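Local structure of TetR family transcriptional regulator (Mycobacterium smegmatis, 5XS9) at residues Asp68-Trp71 with Arg72-Ile75; Arg172-Arg175 with Phe176-Leu180. The protein probably acts as a DNA-binding repressor of the TetR family, known as BioQ, that regulates biotin-related genes as a homodimer. All coordinates share one frame; numbering follows the deposited sequence.

Overall arrangement
Both contacts are local, made between neighbours along one stretch of chain in the all-helical ligand-binding and dimerisation part typical of TetR regulators. Contact 1 lies at the surface where helix 71-87 begins, and contact 2 is a partly buried stretch of about two and a half turns of helix 170-186; their centres are about 15 Å apart, their nearest atoms about 5 Å. The two helices pack on each other, so each contact has side chains touching the other's helix. In contact 1 a glutamine–carbonyl bond marks the helix start, beside a CH-pi contact of arginine with tryptophan. Contact 2 rests on regular backbone bonds, with a phenylalanine–leucine pair facing inward and a flank turned to the second subunit.

Contact 1. Residues Asp68-Trp71 with Arg72-Ile75; sequences DLAW and REQI
The side-chain amide of Q74 reaches back to the carbonyl of L69, its NE2 lying 2.7 Å from L69 O in a nearly straight bond (167°). This closes the start of helix 71-87, where A70 holds the N-cap position. The oxygen is met from above its carbonyl plane, yet it lies almost in the plane of the Q74 amide. Glutamine suits the place because its chain, extended beyond CG, spans the first turn. One residue on, A70 O takes the backbone N of Q74 at 2.9 Å, the first regular helical bond, and W71 O takes I75 N at 3.1 Å. On the loop side L69 CB rests 4.0 Å from E73 CB, the two side chains crossing at about a right angle.

W71 has CG between its backbone N and carbonyl carbon (chi1 67°), which swings the indole over R72. R72 CG sits over the face of the W71 six-membered ring, 3.6 Å from its centroid, a CH-pi contact. Farther out, W71 CZ2 lies over the centre of the R72 guanidinium, 3.5 Å above its plane, the two planes 36° apart. W71 packs on A121 and A122 of helix 106-122 and on A186 of helix 170-186, small side chains that leave it room; Q74 and I75 touch A118. At the ring's edge, in plane, I75 CD1 approaches W71 CE3 to 3.8 Å.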
loop_
_atom_site.group_PDB
_atom_site.type_symbol
_atom_site.label_atom_id
_atom_site.label_comp_id
_atom_site.label_asym_id
_atom_site.label_seq_id
_atom_site.Cartn_x
_atom_site.Cartn_y
_atom_site.Cartn_z
ATOM N N ASP A 68 2.645 21.779 19.864
ATOM C CA ASP A 68 3.123 23.155 19.604
ATOM C C ASP A 68 2.925 23.655 18.148
ATOM O O ASP A 68 2.942 24.871 17.895
ATOM C CB ASP A 68 4.585 23.342 20.083
ATOM C CG ASP A 68 5.598 22.459 19.348
ATOM O OD1 ASP A 68 6.648 22.994 18.937
ATOM O OD2 ASP A 68 5.363 21.236 19.192
ATOM N N LEU A 69 2.715 22.735 17.201
ATOM C CA LEU A 69 2.637 23.099 15.805
ATOM C C LEU A 69 1.212 23.431 15.317
ATOM O O LEU A 69 0.217 22.956 15.809
ATOM C CB LEU A 69 3.300 22.012 14.945
ATOM C CG LEU A 69 4.827 21.746 15.167
ATOM C CD1 LEU A 69 5.196 20.418 14.569
ATOM C CD2 LEU A 69 5.753 22.799 14.526
ATOM N N ALA A 70 1.173 24.286 14.322
ATOM C CA ALA A 70 -0.005 24.530 13.548
ATOM C C ALA A 70 -0.440 23.198 12.848
ATOM O O ALA A 70 0.385 22.308 12.591
ATOM C CB ALA A 70 0.282 25.652 12.584
ATOM N N TRP A 71 -1.735 23.041 12.577
ATOM C CA TRP A 71 -2.244 21.742 12.157
ATOM C C TRP A 71 -1.540 21.232 10.879
ATOM O O TRP A 71 -1.248 20.043 10.814
ATOM C CB TRP A 71 -3.783 21.712 12.011
ATOM C CG TRP A 71 -4.370 22.519 10.937
ATOM C CD1 TRP A 71 -4.897 23.817 11.019
ATOM C CD2 TRP A 71 -4.473 22.140 9.546
ATOM N NE1 TRP A 71 -5.336 24.208 9.764
ATOM C CE2 TRP A 71 -5.113 23.188 8.865
ATOM C CE3 TRP A 71 -4.138 20.993 8.841
ATOM C CZ2 TRP A 71 -5.410 23.132 7.505
ATOM C CZ3 TRP A 71 -4.445 20.952 7.427
ATOM C CH2 TRP A 71 -5.031 22.009 6.808
ATOM N N ARG A 72 -1.261 22.095 9.933
ATOM C CA ARG A 72 -0.548 21.685 8.715
ATOM C C ARG A 72 0.775 20.994 9.005
ATOM O O ARG A 72 1.096 19.913 8.460
ATOM C CB ARG A 72 -0.335 22.867 7.734
ATOM C CG ARG A 72 -1.626 23.409 7.139
ATOM C CD ARG A 72 -1.332 24.682 6.370
ATOM N NE ARG A 72 -2.478 25.204 5.628
ATOM C CZ ARG A 72 -3.491 25.902 6.168
ATOM N NH1 ARG A 72 -3.568 26.146 7.472
ATOM N NH2 ARG A 72 -4.478 26.317 5.398
ATOM N N GLU A 73 1.518 21.603 9.917
ATOM C CA GLU A 73 2.821 21.131 10.296
ATOM C C GLU A 73 2.696 19.912 11.173
ATOM O O GLU A 73 3.506 19.003 11.118
ATOM C CB GLU A 73 3.634 22.273 10.993
ATOM C CG GLU A 73 4.347 23.219 10.029
ATOM C CD GLU A 73 3.463 24.067 9.091
ATOM O OE1 GLU A 73 3.618 23.948 7.815
ATOM O OE2 GLU A 73 2.620 24.856 9.610
ATOM N N GLN A 74 1.651 19.796 11.954
ATOM C CA GLN A 74 1.432 18.532 12.601
ATOM C C GLN A 74 1.301 17.316 11.645
ATOM O O GLN A 74 1.785 16.188 11.953
ATOM C CB GLN A 74 0.131 18.541 13.427
ATOM C CG GLN A 74 0.134 19.543 14.614
ATOM C CD GLN A 74 -1.215 19.676 15.276
ATOM O OE1 GLN A 74 -1.984 18.730 15.389
ATOM N NE2 GLN A 74 -1.508 20.899 15.729
ATOM N N ILE A 75 0.552 17.514 10.563
ATOM C CA ILE A 75 0.385 16.430 9.602
ATOM C C ILE A 75 1.741 16.131 8.970
ATOM O O ILE A 75 2.156 14.980 8.894
ATOM C CB ILE A 75 -0.611 16.810 8.541
ATOM C CG1 ILE A 75 -2.015 16.768 9.202
ATOM C CG2 ILE A 75 -0.497 15.815 7.377
ATOM C CD1 ILE A 75 -3.012 17.393 8.377
#

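Contact 2. Residues Arg172-Arg175 with Phe176-Leu180; sequences RQFR and FGLQL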
loop_
_atom_site.group_PDB
_atom_site.type_symbol
_atom_site.label_atom_id
_atom_site.label_comp_id
_atom_site.label_asym_id
_atom_site.label_seq_id
_atom_site.Cartn_x
_atom_site.Cartn_y
_atom_site.Cartn_z
ATOM N N ARG A 172 11.157 14.524 -1.558
ATOM C CA ARG A 172 10.451 15.621 -2.188
ATOM C C ARG A 172 9.088 15.114 -2.750
ATOM O O ARG A 172 8.093 15.808 -2.678
ATOM C CB ARG A 172 11.262 16.189 -3.313
ATOM C CG ARG A 172 10.521 17.208 -4.156
ATOM C CD ARG A 172 11.480 17.979 -5.037
ATOM N NE ARG A 172 10.778 18.889 -5.938
ATOM C CZ ARG A 172 11.062 20.186 -6.116
ATOM N NH1 ARG A 172 12.061 20.800 -5.457
ATOM N NH2 ARG A 172 10.338 20.894 -6.981
ATOM N N GLN A 173 9.092 13.902 -3.292
ATOM C CA GLN A 173 7.843 13.324 -3.857
ATOM C C GLN A 173 6.826 13.099 -2.704
ATOM O O GLN A 173 5.640 13.353 -2.833
ATOM C CB GLN A 173 8.170 11.957 -4.464
ATOM C CG GLN A 173 9.147 12.004 -5.627
ATOM C CD GLN A 173 8.502 12.711 -6.754
ATOM O OE1 GLN A 173 7.399 12.348 -7.144
ATOM N NE2 GLN A 173 9.158 13.707 -7.282
ATOM N N PHE A 174 7.344 12.601 -1.574
ATOM C CA PHE A 174 6.517 12.339 -0.418
ATOM C C PHE A 174 5.831 13.600 0.072
ATOM O O PHE A 174 4.601 13.608 0.285
ATOM C CB PHE A 174 7.365 11.650 0.685
ATOM C CG PHE A 174 6.573 11.249 1.895
ATOM C CD1 PHE A 174 5.527 10.298 1.786
ATOM C CD2 PHE A 174 6.798 11.871 3.147
ATOM C CE1 PHE A 174 4.794 9.917 2.910
ATOM C CE2 PHE A 174 6.075 11.484 4.289
ATOM C CZ PHE A 174 5.057 10.526 4.180
ATOM N N ARG A 175 6.596 14.673 0.167
ATOM C CA ARG A 175 6.159 15.987 0.586
ATOM C C ARG A 175 5.117 16.567 -0.340
ATOM O O ARG A 175 4.167 17.216 0.080
ATOM C CB ARG A 175 7.383 16.971 0.711
ATOM C CG ARG A 175 6.941 18.411 0.978
ATOM C CD ARG A 175 8.060 19.370 1.417
ATOM N NE ARG A 175 8.750 19.807 0.203
ATOM C CZ ARG A 175 9.901 19.334 -0.218
ATOM N NH1 ARG A 175 10.553 18.444 0.524
ATOM N NH2 ARG A 175 10.421 19.776 -1.378
ATOM N N PHE A 176 5.256 16.307 -1.607
ATOM C CA PHE A 176 4.334 16.880 -2.589
ATOM C C PHE A 176 2.922 16.248 -2.369
ATOM O O PHE A 176 1.959 16.978 -2.316
ATOM C CB PHE A 176 4.771 16.570 -4.040
ATOM C CG PHE A 176 3.853 17.135 -5.056
ATOM C CD1 PHE A 176 4.043 18.419 -5.533
ATOM C CD2 PHE A 176 2.721 16.406 -5.485
ATOM C CE1 PHE A 176 3.141 18.980 -6.411
ATOM C CE2 PHE A 176 1.856 16.970 -6.383
ATOM C CZ PHE A 176 2.038 18.250 -6.824
ATOM N N GLY A 177 2.858 14.951 -2.138
ATOM C CA GLY A 177 1.560 14.252 -1.906
ATOM C C GLY A 177 0.962 14.659 -0.582
ATOM O O GLY A 177 -0.226 14.852 -0.467
ATOM N N LEU A 178 1.785 14.788 0.438
ATOM C CA LEU A 178 1.326 15.285 1.707
ATOM C C LEU A 178 0.733 16.694 1.605
ATOM O O LEU A 178 -0.321 17.023 2.159
ATOM C CB LEU A 178 2.461 15.337 2.729
ATOM C CG LEU A 178 2.833 14.068 3.474
ATOM C CD1 LEU A 178 3.761 14.417 4.637
ATOM C CD2 LEU A 178 1.583 13.396 4.026
ATOM N N GLN A 179 1.381 17.528 0.856
ATOM C CA GLN A 179 0.844 18.844 0.614
ATOM C C GLN A 179 -0.483 18.897 -0.109
ATOM O O GLN A 179 -1.312 19.751 0.197
ATOM C CB GLN A 179 1.883 19.738 -0.090
ATOM C CG GLN A 179 1.563 21.219 -0.086
ATOM C CD GLN A 179 1.362 21.817 1.333
ATOM O OE1 GLN A 179 2.093 21.514 2.283
ATOM N NE2 GLN A 179 0.318 22.626 1.479
ATOM N N LEU A 180 -0.700 18.047 -1.082
ATOM C CA LEU A 180 -2.008 17.922 -1.705
ATOM C C LEU A 180 -3.046 17.543 -0.693
ATOM O O LEU A 180 -4.136 18.097 -0.722
ATOM C CB LEU A 180 -2.079 16.821 -2.768
ATOM C CG LEU A 180 -1.449 17.065 -4.119
ATOM C CD1 LEU A 180 -1.626 15.813 -4.960
ATOM C CD2 LEU A 180 -2.105 18.249 -4.808
#
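F174 and L178, one turn apart on helix 170-186, form the tightly packed side. The leucine lies over one face of the phenyl ring, displaced toward the rim, and the closest approach is F174 CE2 to L178 CD1 at 3.8 Å. F174 places its CG anti to the backbone N (chi1 -176°), and the ring tip swings back to the leucine although CB points away from residues 176-180. A flat aromatic and a branched aliphatic suit this buried face, since each offers broad apolar surface.

The backbone is held by regular i to i+4 helical bonds. L178 N meets F174 O at 3.1 Å, in the carbonyl plane and nearly straight (167°), while Q179 N reaches R175 O at 2.9 Å. Earlier, F176 N is bonded to R172 O at 3.1 Å and more weakly to Q173 O, a bifurcated pattern. G177, without a side chain, adds little bulk at a buried position, and its N joins Q173 O at 3.3 Å.

The other flank is looser. R172 and R175 are exposed, and their long, charged chains suit a surface bordered by solvent; that of R175 bends at chi3 (82°), which turns the guanidinium back toward the R172 end. Q179 is partly exposed, with its amide oxygen bonded to H76.

The packed face is wedged between two helices. F174 and L178 both touch C79 on helix 71-87, and on helix 129-155 the F174 ring meets that of F143 while Y139 OH bonds to F174 O. Along another side Q173 bonds through OE1 to R134 of the second subunit, where F176 and L180 also pack, so this helix faces the dimer partner as well as its own bundle.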